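Local coordinates for Isomerase/lactonizing enzyme (PDB 2NQL), which is of unknown function but belongs to the enolase superfamily, pairing a capping domain with a TIM-barrel-like domain that holds a sodium ion, at residues A[95-101]-A[130-134]; A[139-143]-A[367-373]; A[155-159]-A[180-184]; A[209-213]-A[235-239]. One frame throughout, in Å; residues are numbered along the deposited sequence. Where two conformers were deposited one is given.

Contact 1: A[95-101]-A[130-134]; sequences ASDPSAV and LWDIA
Pro98 lies on the indole of Trp131, where the start of helix 98-109 packs against helix 117-138. Both helices belong to the N-terminal domain of this enolase-superfamily protein. Pro98 CB sits over the five-membered ring of Trp131, 3.6 Å from the centroid and 9° off the normal, a CH-pi contact. Pro98 CG lies over the middle of the same face and also touches Ala134 CB at 3.8 Å. Pro98 CD only brushes the far end of the indole, at CH2.

Leu130 packs beside the proline, one residue before Trp131. Leu130 CG is anti to the backbone N (chi1 -156°), and chi2 then places CD2 between Pro98 CA and Val101 CB, at 3.6 Å from the former. The other branch, CD1, meets Ala95 CB at 3.8 Å. Ala95 CB is thus lodged among Leu130, Ile133 CG2 and Ala134.

No hydrogen bond crosses between the segments. Ser99 OG lies at the edge of Trp131, and both Ser99 OG and Trp131 NE1 bond to Thr296 OG1. Asp97 is the N-cap of helix 98-109: its OD1 takes Ala100 N at 3.3 Å, from above the carboxylate plane.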
loop_
_atom_site.group_PDB
_atom_site.type_symbol
_atom_site.label_atom_id
_atom_site.label_comp_id
_atom_site.label_asym_id
_atom_site.label_seq_id
_atom_site.Cartn_x
_atom_site.Cartn_y
_atom_site.Cartn_z
ATOM N N ALA A 95 13.077 16.931 16.279
ATOM C CA ALA A 95 13.111 17.301 14.875
ATOM C C ALA A 95 14.516 17.629 14.364
ATOM O O ALA A 95 14.666 18.244 13.311
ATOM C CB ALA A 95 12.123 18.474 14.617
ATOM N N SER A 96 15.551 17.199 15.093
ATOM C CA SER A 96 16.943 17.378 14.641
ATOM C C SER A 96 17.280 16.666 13.332
ATOM O O SER A 96 18.158 17.103 12.575
ATOM C CB SER A 96 17.948 16.994 15.738
ATOM O OG SER A 96 17.915 15.598 16.017
ATOM N N ASP A 97 16.584 15.566 13.067
ATOM C CA ASP A 97 16.785 14.797 11.852
ATOM C C ASP A 97 15.418 14.198 11.456
ATOM O O ASP A 97 15.171 13.028 11.719
ATOM C CB ASP A 97 17.815 13.690 12.143
ATOM C CG ASP A 97 18.313 12.979 10.899
ATOM O OD1 ASP A 97 17.707 13.074 9.801
ATOM O OD2 ASP A 97 19.333 12.266 11.036
ATOM N N PRO A 98 14.521 15.010 10.843
ATOM C CA PRO A 98 13.186 14.450 10.515
ATOM C C PRO A 98 13.226 13.186 9.641
ATOM O O PRO A 98 12.382 12.274 9.827
ATOM C CB PRO A 98 12.465 15.605 9.795
ATOM C CG PRO A 98 13.214 16.884 10.266
ATOM C CD PRO A 98 14.652 16.430 10.429
ATOM N N SER A 99 14.199 13.110 8.731
ATOM C CA SER A 99 14.256 11.972 7.808
ATOM C C SER A 99 14.608 10.666 8.523
ATOM O O SER A 99 14.127 9.595 8.143
ATOM C CB SER A 99 15.182 12.237 6.640
ATOM O OG SER A 99 14.635 13.270 5.829
ATOM N N ALA A 100 15.405 10.778 9.583
ATOM C CA ALA A 100 15.682 9.640 10.461
ATOM C C ALA A 100 14.404 9.114 11.136
ATOM O O ALA A 100 14.199 7.898 11.220
ATOM C CB ALA A 100 16.743 10.015 11.519
ATOM N N VAL A 101 13.541 10.019 11.599
ATOM C CA VAL A 101 12.265 9.611 12.194
ATOM C C VAL A 101 11.367 8.919 11.153
ATOM O O VAL A 101 10.832 7.827 11.431
ATOM C CB VAL A 101 11.523 10.769 12.899
ATOM C CG1 VAL A 101 10.125 10.318 13.426
ATOM C CG2 VAL A 101 12.362 11.333 14.067
ATOM N N LEU A 130 6.896 17.397 11.235
ATOM C CA LEU A 130 8.232 17.380 11.830
ATOM C C LEU A 130 9.218 18.322 11.116
ATOM O O LEU A 130 9.986 19.023 11.792
ATOM C CB LEU A 130 8.802 15.942 11.879
ATOM C CG LEU A 130 9.870 15.686 12.949
ATOM C CD1 LEU A 130 9.373 15.908 14.378
ATOM C CD2 LEU A 130 10.376 14.268 12.806
ATOM N N TRP A 131 9.197 18.360 9.783
ATOM C CA TRP A 131 10.012 19.362 9.061
ATOM C C TRP A 131 9.588 20.809 9.347
ATOM O O TRP A 131 10.450 21.708 9.399
ATOM C CB TRP A 131 10.009 19.133 7.551
ATOM C CG TRP A 131 10.950 18.072 7.063
ATOM C CD1 TRP A 131 10.628 16.783 6.650
ATOM C CD2 TRP A 131 12.369 18.185 6.941
ATOM N NE1 TRP A 131 11.777 16.116 6.244
ATOM C CE2 TRP A 131 12.855 16.944 6.430
ATOM C CE3 TRP A 131 13.289 19.222 7.204
ATOM C CZ2 TRP A 131 14.223 16.718 6.184
ATOM C CZ3 TRP A 131 14.648 18.989 6.951
ATOM C CH2 TRP A 131 15.096 17.745 6.467
ATOM N N ASP A 132 8.284 21.025 9.535
ATOM C CA ASP A 132 7.750 22.359 9.933
ATOM C C ASP A 132 8.375 22.764 11.274
ATOM O O ASP A 132 8.894 23.870 11.429
ATOM C CB ASP A 132 6.222 22.295 10.035
ATOM C CG ASP A 132 5.562 23.658 10.257
ATOM O OD1 ASP A 132 6.231 24.709 10.102
ATOM O OD2 ASP A 132 4.350 23.675 10.590
ATOM N N ILE A 133 8.336 21.857 12.240
ATOM C CA ILE A 133 8.969 22.078 13.553
ATOM C C ILE A 133 10.483 22.327 13.424
ATOM O O ILE A 133 11.003 23.288 14.021
ATOM C CB ILE A 133 8.637 20.918 14.544
ATOM C CG1 ILE A 133 7.155 20.978 14.943
ATOM C CG2 ILE A 133 9.490 21.024 15.817
ATOM C CD1 ILE A 133 6.629 19.689 15.601
ATOM N N ALA A 134 11.169 21.494 12.643
ATOM C CA ALA A 134 12.620 21.604 12.444
ATOM C C ALA A 134 12.961 23.015 11.954
ATOM O O ALA A 134 13.886 23.662 12.455
ATOM C CB ALA A 134 13.117 20.548 11.431
#

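Contact 2: A[139-143]-A[367-373]; sequences GKSIR and LPSGPGL
Arg143 turns its CG in between its own backbone N and carbonyl carbon (chi1 68°), then runs extended to NE, which carries the guanidinium to Leu367 and Pro368. There NH1 and NH2 close end-on on one atom, Pro368 O. Arg143 NH2 to Pro368 O is 3.0 Å and Arg143 NH1 to Pro368 O is 3.2 Å. The carbonyl oxygen lies near the guanidinium plane, and NH1 meets it almost head-on, with a C=O...N angle of 164°. Leu367 CB lies over the centre of one guanidinium face, while Leu367 CD2 packs on Arg143 CD at 3.6 Å. A water accepts from Arg143 NH1 and donates to Gly370 O.

At the other end Ser141 and Gly372 form a single beta bridge. Gly372 N donates to Lys140 O at 2.9 Å, and Ile142 N donates to Gly372 O at 2.9 Å. Ile142 CD1 reaches Leu373 CD1 at 4.0 Å.

Gly139 ends helix 117-138 with a Schellman motif. Ser141 is the N-cap of helix 142-145, and its OG accepts from Asp144 N. The contact thus ties the link between two N-terminal-domain helices to a late loop of the barrel domain. Arg143 also forms a salt bridge with Asp151 and bonds to Gln329 OE1, so its buried charge is probably well compensated.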
loop_
_atom_site.group_PDB
_atom_site.type_symbol
_atom_site.label_atom_id
_atom_site.label_comp_id
_atom_site.label_asym_id
_atom_site.label_seq_id
_atom_site.Cartn_x
_atom_site.Cartn_y
_atom_site.Cartn_z
ATOM N N GLY A 139 14.799 28.613 12.892
ATOM C CA GLY A 139 14.503 29.939 12.313
ATOM C C GLY A 139 14.746 30.024 10.811
ATOM O O GLY A 139 15.174 31.068 10.299
ATOM N N LYS A 140 14.476 28.922 10.108
ATOM C CA LYS A 140 14.730 28.773 8.672
ATOM C C LYS A 140 13.483 28.201 8.008
ATOM O O LYS A 140 12.825 27.339 8.591
ATOM C CB LYS A 140 15.879 27.785 8.401
ATOM C CG LYS A 140 17.251 28.160 9.001
ATOM C CD LYS A 140 17.819 29.396 8.333
ATOM C CE LYS A 140 19.254 29.649 8.791
ATOM N NZ LYS A 140 19.771 30.924 8.219
ATOM N N SER A 141 13.182 28.652 6.787
ATOM C CA SER A 141 12.159 27.990 5.959
ATOM C C SER A 141 12.621 26.553 5.728
ATOM O O SER A 141 13.830 26.247 5.797
ATOM C CB SER A 141 12.002 28.712 4.613
ATOM O OG SER A 141 13.205 28.587 3.875
ATOM N N ILE A 142 11.672 25.648 5.480
ATOM C CA ILE A 142 12.063 24.276 5.112
ATOM C C ILE A 142 13.047 24.272 3.925
ATOM O O ILE A 142 14.059 23.573 3.951
ATOM C CB ILE A 142 10.823 23.391 4.834
ATOM C CG1 ILE A 142 10.130 23.057 6.167
ATOM C CG2 ILE A 142 11.207 22.135 3.994
ATOM C CD1 ILE A 142 8.744 22.459 5.977
ATOM N N ARG A 143 12.797 25.094 2.913
ATOM C CA ARG A 143 13.687 25.084 1.771
ATOM C C ARG A 143 15.117 25.482 2.127
ATOM O O ARG A 143 16.068 24.904 1.584
ATOM C CB ARG A 143 13.133 25.867 0.579
ATOM C CG ARG A 143 13.017 27.399 0.750
ATOM C CD ARG A 143 12.167 27.936 -0.404
ATOM N NE ARG A 143 11.836 29.363 -0.331
ATOM C CZ ARG A 143 10.917 29.898 0.463
ATOM N NH1 ARG A 143 10.234 29.146 1.331
ATOM N NH2 ARG A 143 10.697 31.205 0.413
ATOM N N LEU A 367 6.398 31.441 -3.068
ATOM C CA LEU A 367 6.506 30.633 -1.847
ATOM C C LEU A 367 6.317 31.490 -0.603
ATOM O O LEU A 367 6.646 32.677 -0.629
ATOM C CB LEU A 367 7.875 29.941 -1.804
ATOM C CG LEU A 367 7.836 28.591 -2.540
ATOM C CD1 LEU A 367 7.730 28.670 -4.066
ATOM C CD2 LEU A 367 8.973 27.747 -2.134
ATOM N N PRO A 368 5.842 30.885 0.509
ATOM C CA PRO A 368 5.683 31.651 1.736
ATOM C C PRO A 368 7.049 31.992 2.329
ATOM O O PRO A 368 8.061 31.387 1.930
ATOM C CB PRO A 368 4.901 30.691 2.648
ATOM C CG PRO A 368 5.274 29.361 2.173
ATOM C CD PRO A 368 5.466 29.467 0.699
ATOM N N SER A 369 7.081 32.954 3.247
ATOM C CA SER A 369 8.350 33.566 3.685
ATOM C C SER A 369 8.863 33.042 5.029
ATOM O O SER A 369 10.071 33.102 5.309
ATOM C CB SER A 369 8.208 35.077 3.756
ATOM O OG SER A 369 7.773 35.608 2.513
ATOM N N GLY A 370 7.952 32.535 5.856
ATOM C CA GLY A 370 8.258 32.266 7.266
ATOM C C GLY A 370 9.153 31.036 7.485
ATOM O O GLY A 370 9.429 30.272 6.549
ATOM N N PRO A 371 9.625 30.838 8.723
ATOM C CA PRO A 371 10.340 29.584 9.016
ATOM C C PRO A 371 9.414 28.379 9.019
ATOM O O PRO A 371 8.210 28.543 9.153
ATOM C CB PRO A 371 10.871 29.805 10.425
ATOM C CG PRO A 371 9.964 30.805 11.018
ATOM C CD PRO A 371 9.578 31.724 9.897
ATOM N N GLY A 372 9.990 27.184 8.896
ATOM C CA GLY A 372 9.214 25.950 8.748
ATOM C C GLY A 372 8.461 25.938 7.427
ATOM O O GLY A 372 8.979 26.310 6.361
ATOM N N LEU A 373 7.217 25.502 7.520
ATOM C CA LEU A 373 6.350 25.378 6.371
ATOM C C LEU A 373 6.001 26.758 5.784
ATOM O O LEU A 373 5.863 26.904 4.557
ATOM C CB LEU A 373 5.101 24.635 6.840
ATOM C CG LEU A 373 4.153 24.021 5.838
ATOM C CD1 LEU A 373 4.859 22.947 5.048
ATOM C CD2 LEU A 373 2.962 23.472 6.629
HETATM O O HOH W 1 8.634 29.597 4.170
#

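Contact 3: A[155-159]-A[180-184]; sequences AYVSG and FNAFK
Val157 and Phe183 are paired as parallel strand neighbours, and the backbone bonds come first. Val157 N donates to Ala182 O at 2.9 Å, and Val157 O accepts from Lys184 N at 2.9 Å. Val157 thereby reaches the residues on either side of Phe183. At the start of the pair a water donates to Ala155 O and accepts from Asn181 N.

One polar side-chain bond crosses the contact. Lys184 NZ donates to Tyr156 OH at 2.9 Å. A bend at chi3 (80°) turns the lysine end, with CE in the plane of the tyrosine ring at its edge. Lys184 CB meets Tyr156 CE1 at 3.5 Å. The same NZ forms a salt bridge with Glu240, one of the sodium ligands, and the nearest side-chain atom of Lys184 is about 4 Å from the sodium ion.

The apolar contacts fall in two groups. Val157 CG2 packs on Phe180 CD1 at 3.5 Å, the two side chains crossing at about a right angle, and Val157 CB touches Phe183 CD1 at 3.8 Å. Beside Lys184, Tyr156 CB meets Ala182 CB at 3.6 Å.

Together with helix 165-177, strands 152-158 and 182-186 make a beta-alpha-beta unit of the barrel. Strand 340-342 pairs with 152-158, and strand 210-214 continues the sheet beyond 182-186.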
loop_
_atom_site.group_PDB
_atom_site.type_symbol
_atom_site.label_atom_id
_atom_site.label_comp_id
_atom_site.label_asym_id
_atom_site.label_seq_id
_atom_site.Cartn_x
_atom_site.Cartn_y
_atom_site.Cartn_z
ATOM N N ALA A 155 3.913 27.654 -12.851
ATOM C CA ALA A 155 2.711 26.911 -12.511
ATOM C C ALA A 155 1.901 26.684 -13.781
ATOM O O ALA A 155 1.793 27.589 -14.617
ATOM C CB ALA A 155 1.906 27.693 -11.485
ATOM N N TYR A 156 1.370 25.474 -13.960
ATOM C CA TYR A 156 0.468 25.206 -15.079
ATOM C C TYR A 156 -0.955 25.017 -14.622
ATOM O O TYR A 156 -1.207 24.462 -13.542
ATOM C CB TYR A 156 0.941 24.040 -15.953
ATOM C CG TYR A 156 0.745 22.639 -15.413
ATOM C CD1 TYR A 156 -0.466 21.946 -15.619
ATOM C CD2 TYR A 156 1.762 21.993 -14.704
ATOM C CE1 TYR A 156 -0.641 20.660 -15.147
ATOM C CE2 TYR A 156 1.593 20.674 -14.232
ATOM C CZ TYR A 156 0.395 20.028 -14.451
ATOM O OH TYR A 156 0.199 18.749 -13.991
ATOM N N VAL A 157 -1.881 25.469 -15.459
ATOM C CA VAL A 157 -3.306 25.398 -15.169
ATOM C C VAL A 157 -3.839 23.984 -15.342
ATOM O O VAL A 157 -3.651 23.325 -16.375
ATOM C CB VAL A 157 -4.128 26.384 -16.056
ATOM C CG1 VAL A 157 -5.607 26.314 -15.722
ATOM C CG2 VAL A 157 -3.641 27.786 -15.841
ATOM N N SER A 158 -4.528 23.525 -14.309
ATOM C CA SER A 158 -5.136 22.231 -14.356
ATOM C C SER A 158 -6.593 22.427 -13.954
ATOM O O SER A 158 -6.907 23.201 -13.034
ATOM C CB SER A 158 -4.420 21.333 -13.351
ATOM O OG SER A 158 -4.786 19.988 -13.515
ATOM N N GLY A 159 -7.484 21.744 -14.652
ATOM C CA GLY A 159 -8.899 21.776 -14.283
ATOM C C GLY A 159 -9.570 22.757 -15.216
ATOM O O GLY A 159 -9.320 23.965 -15.143
ATOM N N PHE A 180 -0.727 32.667 -17.699
ATOM C CA PHE A 180 -0.363 31.260 -17.716
ATOM C C PHE A 180 -0.096 30.844 -19.152
ATOM O O PHE A 180 -0.777 31.296 -20.072
ATOM C CB PHE A 180 -1.463 30.418 -17.039
ATOM C CG PHE A 180 -1.569 30.669 -15.550
ATOM C CD1 PHE A 180 -0.997 29.772 -14.626
ATOM C CD2 PHE A 180 -2.224 31.797 -15.064
ATOM C CE1 PHE A 180 -1.086 30.011 -13.255
ATOM C CE2 PHE A 180 -2.310 32.064 -13.695
ATOM C CZ PHE A 180 -1.735 31.172 -12.785
ATOM N N ASN A 181 0.926 30.023 -19.337
ATOM C CA ASN A 181 1.353 29.579 -20.654
ATOM C C ASN A 181 1.314 28.062 -20.804
ATOM O O ASN A 181 1.604 27.521 -21.875
ATOM C CB ASN A 181 2.768 30.095 -20.938
ATOM C CG ASN A 181 2.833 31.609 -21.021
ATOM O OD1 ASN A 181 3.613 32.248 -20.310
ATOM N ND2 ASN A 181 2.017 32.192 -21.893
ATOM N N ALA A 182 0.968 27.380 -19.716
ATOM C CA ALA A 182 0.983 25.932 -19.682
ATOM C C ALA A 182 -0.310 25.399 -19.056
ATOM O O ALA A 182 -0.846 25.989 -18.107
ATOM C CB ALA A 182 2.240 25.434 -18.961
ATOM N N PHE A 183 -0.842 24.333 -19.658
ATOM C CA PHE A 183 -2.218 23.872 -19.445
ATOM C C PHE A 183 -2.248 22.357 -19.519
ATOM O O PHE A 183 -1.441 21.738 -20.233
ATOM C CB PHE A 183 -3.168 24.414 -20.540
ATOM C CG PHE A 183 -3.171 25.908 -20.647
ATOM C CD1 PHE A 183 -4.072 26.669 -19.893
ATOM C CD2 PHE A 183 -2.235 26.562 -21.463
ATOM C CE1 PHE A 183 -4.066 28.070 -19.967
ATOM C CE2 PHE A 183 -2.203 27.964 -21.529
ATOM C CZ PHE A 183 -3.119 28.715 -20.795
ATOM N N LYS A 184 -3.198 21.756 -18.807
ATOM C CA LYS A 184 -3.414 20.318 -18.923
ATOM C C LYS A 184 -4.904 20.045 -18.934
ATOM O O LYS A 184 -5.660 20.674 -18.177
ATOM C CB LYS A 184 -2.696 19.560 -17.779
ATOM C CG LYS A 184 -2.836 18.036 -17.861
ATOM C CD LYS A 184 -2.040 17.321 -16.754
ATOM C CE LYS A 184 -2.775 17.334 -15.424
ATOM N NZ LYS A 184 -1.894 16.766 -14.384
HETATM O O HOH W 2 2.042 28.702 -17.079
HETATM O O HOH W 3 -7.560 20.154 -16.620
#

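Contact 4: A[209-213]-A[235-239]; sequences AKIAA and DPWFA
Ala212 CB lies over the centre of one face of the Phe238 ring, and this is the tight part of the contact. Ala212 CB is 3.4 Å from the ring centroid and 8° off the normal, a CH-pi contact. It also touches Trp237 CE3 at 3.7 Å. Phe238 sets its CG between its backbone N and carbonyl carbon (chi1 58°), which swings the ring back over Ala212. Phe238 CE2 then lies over the centre of one face of the Trp237 indole. Lys210 CD packs just as closely on the opposite face of Trp237, a CH-pi contact 3.5 Å from the five-membered-ring centroid.

Two backbone bonds hold the inner part. Ala213 N donates to Phe238 O at 3.0 Å, and Trp237 N donates to Ile211 O at 3.0 Å. Beyond them Ala213 and Ala239 form a parallel beta bridge.

The outer side is looser. Bends at chi3 and chi4 lead Lys210 NZ away to 5.6 Å from that centroid, so the cation-pi attraction is weak at most. An unidentified ligand lies about 3 Å from the Lys210 side chain, between nearest atoms. Asp235 is exposed, and its backbone joins Ile211 through a water. That water accepts from Ile211 N and donates to Asp235 O at 2.7 Å.

Strand 210-214, helix 221-231 and strand 239-240 form a beta-alpha-beta unit of the TIM-barrel-like domain. The contact joins its first strand to the loop entering the second. Ile211 packs on helix 194-205, strand 182-186 flanks 210-214, and Phe238 reaches Ala263 of strand 262-264.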
loop_
_atom_site.group_PDB
_atom_site.type_symbol
_atom_site.label_atom_id
_atom_site.label_comp_id
_atom_site.label_asym_id
_atom_site.label_seq_id
_atom_site.Cartn_x
_atom_site.Cartn_y
_atom_site.Cartn_z
ATOM N N ALA A 209 1.656 27.879 -26.587
ATOM C CA ALA A 209 1.121 27.319 -25.309
ATOM C C ALA A 209 1.589 25.891 -25.121
ATOM O O ALA A 209 1.703 25.146 -26.095
ATOM C CB ALA A 209 -0.386 27.351 -25.318
ATOM N N LYS A 210 1.832 25.494 -23.866
ATOM C CA LYS A 210 2.090 24.071 -23.546
ATOM C C LYS A 210 0.767 23.429 -23.154
ATOM O O LYS A 210 0.039 23.967 -22.317
ATOM C CB LYS A 210 3.086 23.934 -22.384
ATOM C CG LYS A 210 4.495 24.415 -22.677
ATOM C CD LYS A 210 5.508 23.691 -21.819
ATOM C CE LYS A 210 6.493 24.631 -21.195
ATOM N NZ LYS A 210 7.507 25.077 -22.176
ATOM N N ILE A 211 0.424 22.324 -23.814
ATOM C CA ILE A 211 -0.877 21.663 -23.613
ATOM C C ILE A 211 -0.627 20.169 -23.410
ATOM O O ILE A 211 -0.354 19.431 -24.352
ATOM C CB ILE A 211 -1.866 21.890 -24.790
ATOM C CG1 ILE A 211 -1.967 23.387 -25.148
ATOM C CG2 ILE A 211 -3.286 21.362 -24.425
ATOM C CD1 ILE A 211 -2.771 23.676 -26.446
ATOM N N ALA A 212 -0.754 19.731 -22.162
ATOM C CA ALA A 212 -0.605 18.321 -21.816
ATOM C C ALA A 212 -1.935 17.580 -21.726
ATOM O O ALA A 212 -2.999 18.182 -21.479
ATOM C CB ALA A 212 0.157 18.207 -20.482
ATOM N N ALA A 213 -1.856 16.260 -21.886
ATOM C CA ALA A 213 -3.018 15.393 -21.788
ATOM C C ALA A 213 -2.876 14.426 -20.631
ATOM O O ALA A 213 -1.942 13.623 -20.598
ATOM C CB ALA A 213 -3.220 14.613 -23.076
ATOM N N ASP A 235 0.832 18.800 -31.061
ATOM C CA ASP A 235 1.988 19.085 -30.205
ATOM C C ASP A 235 1.684 18.969 -28.680
ATOM O O ASP A 235 1.728 19.973 -27.960
ATOM C CB ASP A 235 2.586 20.461 -30.550
ATOM C CG ASP A 235 3.938 20.705 -29.885
ATOM O OD1 ASP A 235 4.754 19.762 -29.825
ATOM O OD2 ASP A 235 4.173 21.849 -29.418
ATOM N N PRO A 236 1.357 17.755 -28.198
ATOM C CA PRO A 236 1.213 17.599 -26.745
ATOM C C PRO A 236 2.518 17.780 -25.978
ATOM O O PRO A 236 3.573 17.248 -26.361
ATOM C CB PRO A 236 0.665 16.170 -26.590
ATOM C CG PRO A 236 1.118 15.451 -27.800
ATOM C CD PRO A 236 1.110 16.484 -28.904
ATOM N N TRP A 237 2.428 18.550 -24.896
ATOM C CA TRP A 237 3.542 18.788 -23.988
ATOM C C TRP A 237 4.001 17.478 -23.350
ATOM O O TRP A 237 5.184 17.132 -23.424
ATOM C CB TRP A 237 3.067 19.804 -22.936
ATOM C CG TRP A 237 3.956 20.134 -21.780
ATOM C CD1 TRP A 237 5.306 19.966 -21.670
ATOM C CD2 TRP A 237 3.524 20.747 -20.570
ATOM N NE1 TRP A 237 5.743 20.423 -20.443
ATOM C CE2 TRP A 237 4.665 20.912 -19.752
ATOM C CE3 TRP A 237 2.267 21.165 -20.088
ATOM C CZ2 TRP A 237 4.591 21.455 -18.471
ATOM C CZ3 TRP A 237 2.190 21.723 -18.815
ATOM C CH2 TRP A 237 3.355 21.878 -18.027
ATOM N N PHE A 238 3.070 16.767 -22.722
ATOM C CA PHE A 238 3.308 15.401 -22.280
ATOM C C PHE A 238 2.009 14.604 -22.272
ATOM O O PHE A 238 0.907 15.187 -22.283
ATOM C CB PHE A 238 4.040 15.351 -20.928
ATOM C CG PHE A 238 3.323 16.064 -19.790
ATOM C CD1 PHE A 238 2.280 15.442 -19.096
ATOM C CD2 PHE A 238 3.721 17.336 -19.387
ATOM C CE1 PHE A 238 1.630 16.079 -18.018
ATOM C CE2 PHE A 238 3.084 17.991 -18.316
ATOM C CZ PHE A 238 2.019 17.359 -17.637
ATOM N N ALA A 239 2.142 13.278 -22.255
ATOM C CA ALA A 239 1.013 12.373 -22.059
ATOM C C ALA A 239 1.190 11.762 -20.678
ATOM O O ALA A 239 2.193 11.114 -20.410
ATOM C CB ALA A 239 0.989 11.283 -23.146
HETATM O O HOH W 4 2.271 21.600 -25.876
#

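Contacts 3 and 4 adjoin in the barrel sheet, their centres about 10 Å apart. Phe183 N lies 2.8 Å from Lys210 O, a probable hydrogen bond, and the rings of Tyr156 and Trp237 meet edge-to-face. Between nearest atoms, the sodium ion bound by Glu240 and Glu266 is about 4 Å from the Lys184 side chain and about 7 Å from that of Phe238. Contacts 1 and 2 form a second cluster on the N-terminal-domain side, with centres about 14 Å apart. They are joined through Asp132 OD1 and Leu373 N, 2.9 Å apart and probably hydrogen-bonded. Contact 2 joins the two domains and encloses contacts 3 and 4 along the chain. Contacts 1 and 4 are about 38 Å apart between centres.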